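Local structure of NimC/NimA family protein (Clostridium acetobutylicum, 2IG6) at residues V104-L109 with Y119-G124; G136-C139 with N145-F148. The protein probably works as an FMN-dependent oxidoreductase of the NimC/NimA family, with a flavin-binding fold related to pyridoxamine 5'-phosphate oxidase. All blocks are in the same frame, centred on the assembly; numbering follows the deposited sequence.

Contact 1 of 2, residues V104-L109 with Y119-G124; sequences VKELAL and YSVDDG
Leu109 meets Tyr119 at the root of the aromatic side chain, not on a ring face: Leu109 CD2 lies 4.2 Å from Tyr119 CB. The two side chains cross at about a right angle. The Tyr119 ring has Asp123 OD2 in its plane, at the edge. This ring also stacks with Phe126, and its hydroxyl is hydrogen-bonded to an unidentified ligand, probably from the crystallisation liquor. The Asp123 carboxylate is held within the loop. Ser120 N donates to Asp123 OD2 over 3.0 Å, coming from above the carboxylate plane, 61° out of it. A backbone bond, Asp123 N to Ser120 O at 3.1 Å, closes the type I turn of residues 120-123. Together these bonds fix the loop that faces the helix.

Contact with the helix is apolar. Leu109 CG lies beside the backbone N (chi1 -61°), and its two methyls divide the work. CD2 goes to Tyr119, while CD1 reaches the backbone at the start of the turn, 3.7 Å from Val121 N and near Ser120 CA. Val121 was modelled in two conformers, so its methyl contacts hold for the one described here and are less certain. In it, CG1 comes within 3.8 Å of Glu106 CG, and CG2 lies 4.0 Å from Leu109 CD1. Glu106 offers only its aliphatic part here, since its carboxylate forms a salt bridge with Arg102. Lys105 passes the turn at a looser distance, with CD 4.2 Å from Val121 O.

Val104 and Ala108, on the same helix, pack on the sheet against Phe52 of strand 52-54 and Val128 of strand 126-139, while Asp123 OD1 accepts bonds from Ile125 N and Phe126 N, which ties the turn to the start of strand 126-139.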
ATOM      1  N   VAL A 104      10.716  -5.087 -24.707  1.00 38.14           N
ATOM      2  CA  VAL A 104       9.763  -4.553 -23.736  1.00 38.88           C
ATOM      3  C   VAL A 104      10.390  -3.404 -22.953  1.00 38.71           C
ATOM      4  O   VAL A 104       9.721  -2.406 -22.677  1.00 35.72           O
ATOM      5  CB  VAL A 104       9.213  -5.623 -22.766  1.00 40.27           C
ATOM      6  CG1 VAL A 104       8.071  -5.055 -21.982  1.00 39.96           C
ATOM      7  CG2 VAL A 104       8.734  -6.834 -23.526  1.00 45.89           C
ATOM      8  N   LYS A 105      11.673  -3.542 -22.617  1.00 37.03           N
ATOM      9  CA  LYS A 105      12.407  -2.470 -21.964  1.00 37.97           C
ATOM     10  C   LYS A 105      12.466  -1.229 -22.836  1.00 37.87           C
ATOM     11  O   LYS A 105      12.273  -0.115 -22.333  1.00 37.47           O
ATOM     12  CB  LYS A 105      13.818  -2.924 -21.589  1.00 38.30           C
ATOM     13  CG  LYS A 105      13.824  -3.987 -20.516  1.00 39.93           C
ATOM     14  CD  LYS A 105      15.187  -4.650 -20.403  1.00 43.25           C
ATOM     15  CE  LYS A 105      15.090  -5.884 -19.518  1.00 48.00           C
ATOM     16  NZ  LYS A 105      16.328  -6.671 -19.546  1.00 44.56           N
ATOM     17  N   GLU A 106      12.727  -1.416 -24.133  1.00 37.50           N
ATOM     18  CA  GLU A 106      12.713  -0.302 -25.079  1.00 39.50           C
ATOM     19  C   GLU A 106      11.366   0.405 -25.107  1.00 38.74           C
ATOM     20  O   GLU A 106      11.303   1.633 -25.094  1.00 38.61           O
ATOM     21  CB  GLU A 106      13.072  -0.777 -26.494  1.00 41.05           C
ATOM     22  CG  GLU A 106      14.509  -1.220 -26.597  1.00 41.14           C
ATOM     23  CD  GLU A 106      14.904  -1.673 -27.973  1.00 46.74           C
ATOM     24  OE1 GLU A 106      14.207  -2.551 -28.533  1.00 57.44           O
ATOM     25  OE2 GLU A 106      15.917  -1.148 -28.488  1.00 51.84           O
ATOM     26  N   LEU A 107      10.298  -0.382 -25.164  1.00 38.33           N
ATOM     27  CA  LEU A 107       8.951   0.159 -25.206  1.00 41.93           C
ATOM     28  C   LEU A 107       8.616   0.913 -23.923  1.00 39.12           C
ATOM     29  O   LEU A 107       7.960   1.955 -23.969  1.00 41.80           O
ATOM     30  CB  LEU A 107       7.920  -0.945 -25.439  1.00 41.90           C
ATOM     31  CG  LEU A 107       6.473  -0.440 -25.342  1.00 50.30           C
ATOM     32  CD1 LEU A 107       6.125   0.475 -26.512  1.00 51.28           C
ATOM     33  CD2 LEU A 107       5.526  -1.597 -25.274  1.00 49.33           C
ATOM     34  N   ALA A 108       9.040   0.384 -22.782  1.00 36.92           N
ATOM     35  CA  ALA A 108       8.787   1.036 -21.499  1.00 36.70           C
ATOM     36  C   ALA A 108       9.351   2.448 -21.487  1.00 36.25           C
ATOM     37  O   ALA A 108       8.704   3.380 -20.999  1.00 36.84           O
ATOM     38  CB  ALA A 108       9.382   0.240 -20.360  1.00 37.07           C
ATOM     39  N   LEU A 109      10.572   2.591 -22.008  1.00 36.52           N
ATOM     40  CA  LEU A 109      11.269   3.874 -21.984  1.00 38.84           C
ATOM     41  C   LEU A 109      10.652   4.877 -22.964  1.00 39.63           C
ATOM     42  O   LEU A 109      10.722   6.078 -22.732  1.00 42.39           O
ATOM     43  CB  LEU A 109      12.774   3.676 -22.232  1.00 39.58           C
ATOM     44  CG  LEU A 109      13.451   2.805 -21.165  1.00 38.43           C
ATOM     45  CD1 LEU A 109      14.849   2.413 -21.567  1.00 43.12           C
ATOM     46  CD2 LEU A 109      13.473   3.497 -19.787  1.00 40.52           C
ATOM     47  N   TYR A 119      16.983   4.959 -15.984  1.00 35.23           N
ATOM     48  CA  TYR A 119      17.195   3.662 -16.602  1.00 36.08           C
ATOM     49  C   TYR A 119      17.556   3.796 -18.064  1.00 36.01           C
ATOM     50  O   TYR A 119      17.220   4.787 -18.692  1.00 33.86           O
ATOM     51  CB  TYR A 119      15.937   2.810 -16.469  1.00 37.58           C
ATOM     52  CG  TYR A 119      15.606   2.511 -15.020  1.00 34.01           C
ATOM     53  CD1 TYR A 119      16.487   1.783 -14.236  1.00 35.60           C
ATOM     54  CD2 TYR A 119      14.439   2.994 -14.434  1.00 37.82           C
ATOM     55  CE1 TYR A 119      16.220   1.519 -12.910  1.00 36.36           C
ATOM     56  CE2 TYR A 119      14.156   2.732 -13.110  1.00 39.30           C
ATOM     57  CZ  TYR A 119      15.049   1.990 -12.353  1.00 38.79           C
ATOM     58  OH  TYR A 119      14.801   1.738 -11.032  1.00 42.38           O
ATOM     59  N   SER A 120      18.242   2.788 -18.590  1.00 36.22           N
ATOM     60  CA  SER A 120      18.490   2.665 -20.012  1.00 37.98           C
ATOM     61  C   SER A 120      18.458   1.182 -20.371  1.00 37.27           C
ATOM     62  O   SER A 120      18.656   0.336 -19.512  1.00 34.07           O
ATOM     63  CB  SER A 120      19.827   3.316 -20.402  1.00 39.75           C
ATOM     64  OG  SER A 120      20.913   2.742 -19.705  1.00 41.13           O
ATOM     65  N   VAL A 121      18.215   0.874 -21.638  1.00 38.02           N
ATOM     66  CA  VAL A 121      17.956  -0.511 -22.082  0.50 38.48           C
ATOM     67  C   VAL A 121      19.041  -1.497 -21.653  1.00 39.18           C
ATOM     68  O   VAL A 121      18.748  -2.641 -21.323  1.00 42.11           O
ATOM     69  CB  VAL A 121      17.836  -0.666 -23.633  0.50 38.01           C
ATOM     70  CG1 VAL A 121      17.172  -2.004 -23.982  0.50 33.79           C
ATOM     71  CG2 VAL A 121      17.068   0.487 -24.279  0.50 41.29           C
ATOM     72  N   ASP A 122      20.296  -1.066 -21.698  1.00 40.13           N
ATOM     73  CA  ASP A 122      21.408  -1.985 -21.458  1.00 40.84           C
ATOM     74  C   ASP A 122      22.109  -1.697 -20.151  1.00 40.64           C
ATOM     75  O   ASP A 122      23.296  -2.012 -19.996  1.00 41.09           O
ATOM     76  CB  ASP A 122      22.417  -1.907 -22.604  1.00 42.04           C
ATOM     77  CG  ASP A 122      21.870  -2.464 -23.896  1.00 46.71           C
ATOM     78  OD1 ASP A 122      21.209  -3.525 -23.870  1.00 54.70           O
ATOM     79  OD2 ASP A 122      22.109  -1.839 -24.949  1.00 49.14           O
ATOM     80  N   ASP A 123      21.387  -1.129 -19.199  1.00 38.03           N
ATOM     81  CA  ASP A 123      22.012  -0.773 -17.934  1.00 37.81           C
ATOM     82  C   ASP A 123      22.194  -1.952 -16.983  1.00 37.15           C
ATOM     83  O   ASP A 123      22.838  -1.799 -15.955  1.00 36.85           O
ATOM     84  CB  ASP A 123      21.292   0.393 -17.252  1.00 37.53           C
ATOM     85  CG  ASP A 123      19.889   0.045 -16.761  1.00 38.26           C
ATOM     86  OD1 ASP A 123      19.484  -1.146 -16.783  1.00 32.86           O
ATOM     87  OD2 ASP A 123      19.198   1.000 -16.359  1.00 36.36           O
ATOM     88  N   GLY A 124      21.644  -3.115 -17.323  1.00 36.77           N
ATOM     89  CA  GLY A 124      21.803  -4.312 -16.499  1.00 37.92           C
ATOM     90  C   GLY A 124      20.977  -4.337 -15.210  1.00 37.11           C
ATOM     91  O   GLY A 124      21.009  -5.316 -14.464  1.00 37.93           O
TER

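Contact 2 of 2, residues G136-C139 with N145-F148; sequences GTIC and NETF
Strand 136-139 and strand 146-148 run antiparallel, with their axes at 163° and 4.6 Å apart at closest approach. Gly136 and Phe148 form a hydrogen-bonded pair, with Gly136 N to Phe148 O at 2.8 Å and nearly straight. Ile138 and Glu146 form the next such pair. Its shorter bond, Ile138 N to Glu146 O, spans 2.7 Å. Thr137 and Thr147 make the non-hydrogen-bonded pair between them.

Phe148 turns its ring back over its partner (chi1 64°). Gly136 CA sits over one ring face, 3.8 Å from the centroid, in a CH-pi contact. Ile138 CG1 lies at the ring edge, 4.0 Å from Phe148 CE1. Ile138 and Glu146 run side by side, and the carboxylate of Glu146 goes on to a salt bridge with Arg22. On the sheet face that carries Thr137 and Thr147, Thr137 CG2 meets Asn145 CB at 3.6 Å. These two threonine side chains point the same way.

Strand 126-139 pairs with strand 89-98 on its other edge, and helix 13-30 covers the face with Ile138 and Phe148. An aromatic ring over a cross-strand glycine is a known antiparallel pairing, here in the C-terminal beta hairpin of a split-barrel flavoprotein fold.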
ATOM      1  N   GLY A 136      -9.551  -7.253  -9.722  1.00 38.10           N
ATOM      2  CA  GLY A 136      -9.599  -5.936  -9.138  1.00 38.51           C
ATOM      3  C   GLY A 136     -10.999  -5.474  -8.808  1.00 36.58           C
ATOM      4  O   GLY A 136     -11.995  -5.991  -9.319  1.00 35.92           O
ATOM      5  N   THR A 137     -11.035  -4.474  -7.949  1.00 35.89           N
ATOM      6  CA  THR A 137     -12.251  -3.782  -7.581  1.00 35.44           C
ATOM      7  C   THR A 137     -11.927  -2.315  -7.530  1.00 34.56           C
ATOM      8  O   THR A 137     -10.884  -1.940  -6.975  1.00 34.35           O
ATOM      9  CB  THR A 137     -12.754  -4.245  -6.206  1.00 39.78           C
ATOM     10  OG1 THR A 137     -12.928  -5.663  -6.227  1.00 45.14           O
ATOM     11  CG2 THR A 137     -14.076  -3.618  -5.884  1.00 45.15           C
ATOM     12  N   ILE A 138     -12.787  -1.495  -8.130  1.00 33.10           N
ATOM     13  CA  ILE A 138     -12.717  -0.046  -7.985  1.00 36.09           C
ATOM     14  C   ILE A 138     -13.909   0.376  -7.155  1.00 38.11           C
ATOM     15  O   ILE A 138     -15.070   0.059  -7.488  1.00 39.49           O
ATOM     16  CB  ILE A 138     -12.704   0.674  -9.318  1.00 36.58           C
ATOM     17  CG1 ILE A 138     -11.415   0.333 -10.059  1.00 36.62           C
ATOM     18  CG2 ILE A 138     -12.849   2.184  -9.113  1.00 37.33           C
ATOM     19  CD1 ILE A 138     -11.463   0.686 -11.563  1.00 39.74           C
ATOM     20  N   CYS A 139     -13.616   1.100  -6.077  1.00 38.99           N
ATOM     21  CA  CYS A 139     -14.624   1.453  -5.090  1.00 40.16           C
ATOM     22  C   CYS A 139     -14.843   2.943  -5.118  1.00 42.18           C
ATOM     23  O   CYS A 139     -13.910   3.726  -5.286  1.00 39.01           O
ATOM     24  CB  CYS A 139     -14.187   1.052  -3.681  1.00 42.50           C
ATOM     25  SG  CYS A 139     -13.890  -0.725  -3.477  1.00 52.18           S
ATOM     26  N   ASN A 145     -19.470  -1.284  -6.354  1.00 46.87           N
ATOM     27  CA  ASN A 145     -18.111  -1.606  -6.728  1.00 45.86           C
ATOM     28  C   ASN A 145     -18.076  -2.032  -8.175  1.00 43.61           C
ATOM     29  O   ASN A 145     -19.006  -2.661  -8.664  1.00 43.03           O
ATOM     30  CB  ASN A 145     -17.580  -2.759  -5.891  1.00 46.74           C
ATOM     31  CG  ASN A 145     -17.342  -2.377  -4.459  1.00 52.35           C
ATOM     32  OD1 ASN A 145     -17.438  -1.204  -4.079  1.00 53.40           O
ATOM     33  ND2 ASN A 145     -17.017  -3.375  -3.642  1.00 57.10           N
ATOM     34  N   GLU A 146     -17.001  -1.672  -8.851  1.00 41.55           N
ATOM     35  CA  GLU A 146     -16.715  -2.138 -10.186  1.00 42.29           C
ATOM     36  C   GLU A 146     -15.679  -3.232 -10.066  1.00 41.02           C
ATOM     37  O   GLU A 146     -14.626  -2.999  -9.496  1.00 40.88           O
ATOM     38  CB  GLU A 146     -16.143  -0.978 -10.977  1.00 43.21           C
ATOM     39  CG  GLU A 146     -15.790  -1.288 -12.387  1.00 46.78           C
ATOM     40  CD  GLU A 146     -15.145  -0.116 -13.083  1.00 48.50           C
ATOM     41  OE1 GLU A 146     -15.131   1.005 -12.511  1.00 53.54           O
ATOM     42  OE2 GLU A 146     -14.648  -0.334 -14.210  1.00 55.66           O
ATOM     43  N   THR A 147     -15.965  -4.426 -10.567  1.00 38.68           N
ATOM     44  CA  THR A 147     -14.996  -5.510 -10.479  1.00 40.40           C
ATOM     45  C   THR A 147     -14.529  -5.883 -11.861  1.00 41.03           C
ATOM     46  O   THR A 147     -15.266  -5.743 -12.831  1.00 41.39           O
ATOM     47  CB  THR A 147     -15.532  -6.742  -9.736  1.00 42.70           C
ATOM     48  OG1 THR A 147     -16.718  -7.209 -10.365  1.00 50.65           O
ATOM     49  CG2 THR A 147     -15.848  -6.391  -8.285  1.00 47.41           C
ATOM     50  N   PHE A 148     -13.295  -6.360 -11.944  1.00 38.89           N
ATOM     51  CA  PHE A 148     -12.729  -6.728 -13.210  1.00 39.68           C
ATOM     52  C   PHE A 148     -11.644  -7.785 -12.994  1.00 38.87           C
ATOM     53  O   PHE A 148     -11.173  -7.986 -11.876  1.00 35.53           O
ATOM     54  CB  PHE A 148     -12.169  -5.482 -13.905  1.00 43.26           C
ATOM     55  CG  PHE A 148     -11.036  -4.847 -13.170  1.00 43.72           C
ATOM     56  CD1 PHE A 148     -11.251  -3.735 -12.364  1.00 49.82           C
ATOM     57  CD2 PHE A 148      -9.739  -5.329 -13.317  1.00 53.21           C
ATOM     58  CE1 PHE A 148     -10.211  -3.125 -11.703  1.00 49.68           C
ATOM     59  CE2 PHE A 148      -8.705  -4.733 -12.657  1.00 50.83           C
ATOM     60  CZ  PHE A 148      -8.936  -3.625 -11.845  1.00 54.22           C
TER

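In the fold
Contacts 1 and 2 lie on opposite sides of the chain's centre. Their own centres are 32 Å apart, and their nearest atoms about 19 Å. They do not touch, and they follow one another along the chain. Strand 126-139 connects them: it starts just after the loop of contact 1 and ends in contact 2. Contact 1 is beside the flavin site. The Tyr119 side chain is about 5 Å from the bound FMN and about 4 Å from the side chain of the FMN-binding Lys66. Contact 2 has a different link to flavin. Its Thr137 side chain is about 5 Å from that of Arg91, which binds an FMN not bound to this chain, probably that of the partner subunit.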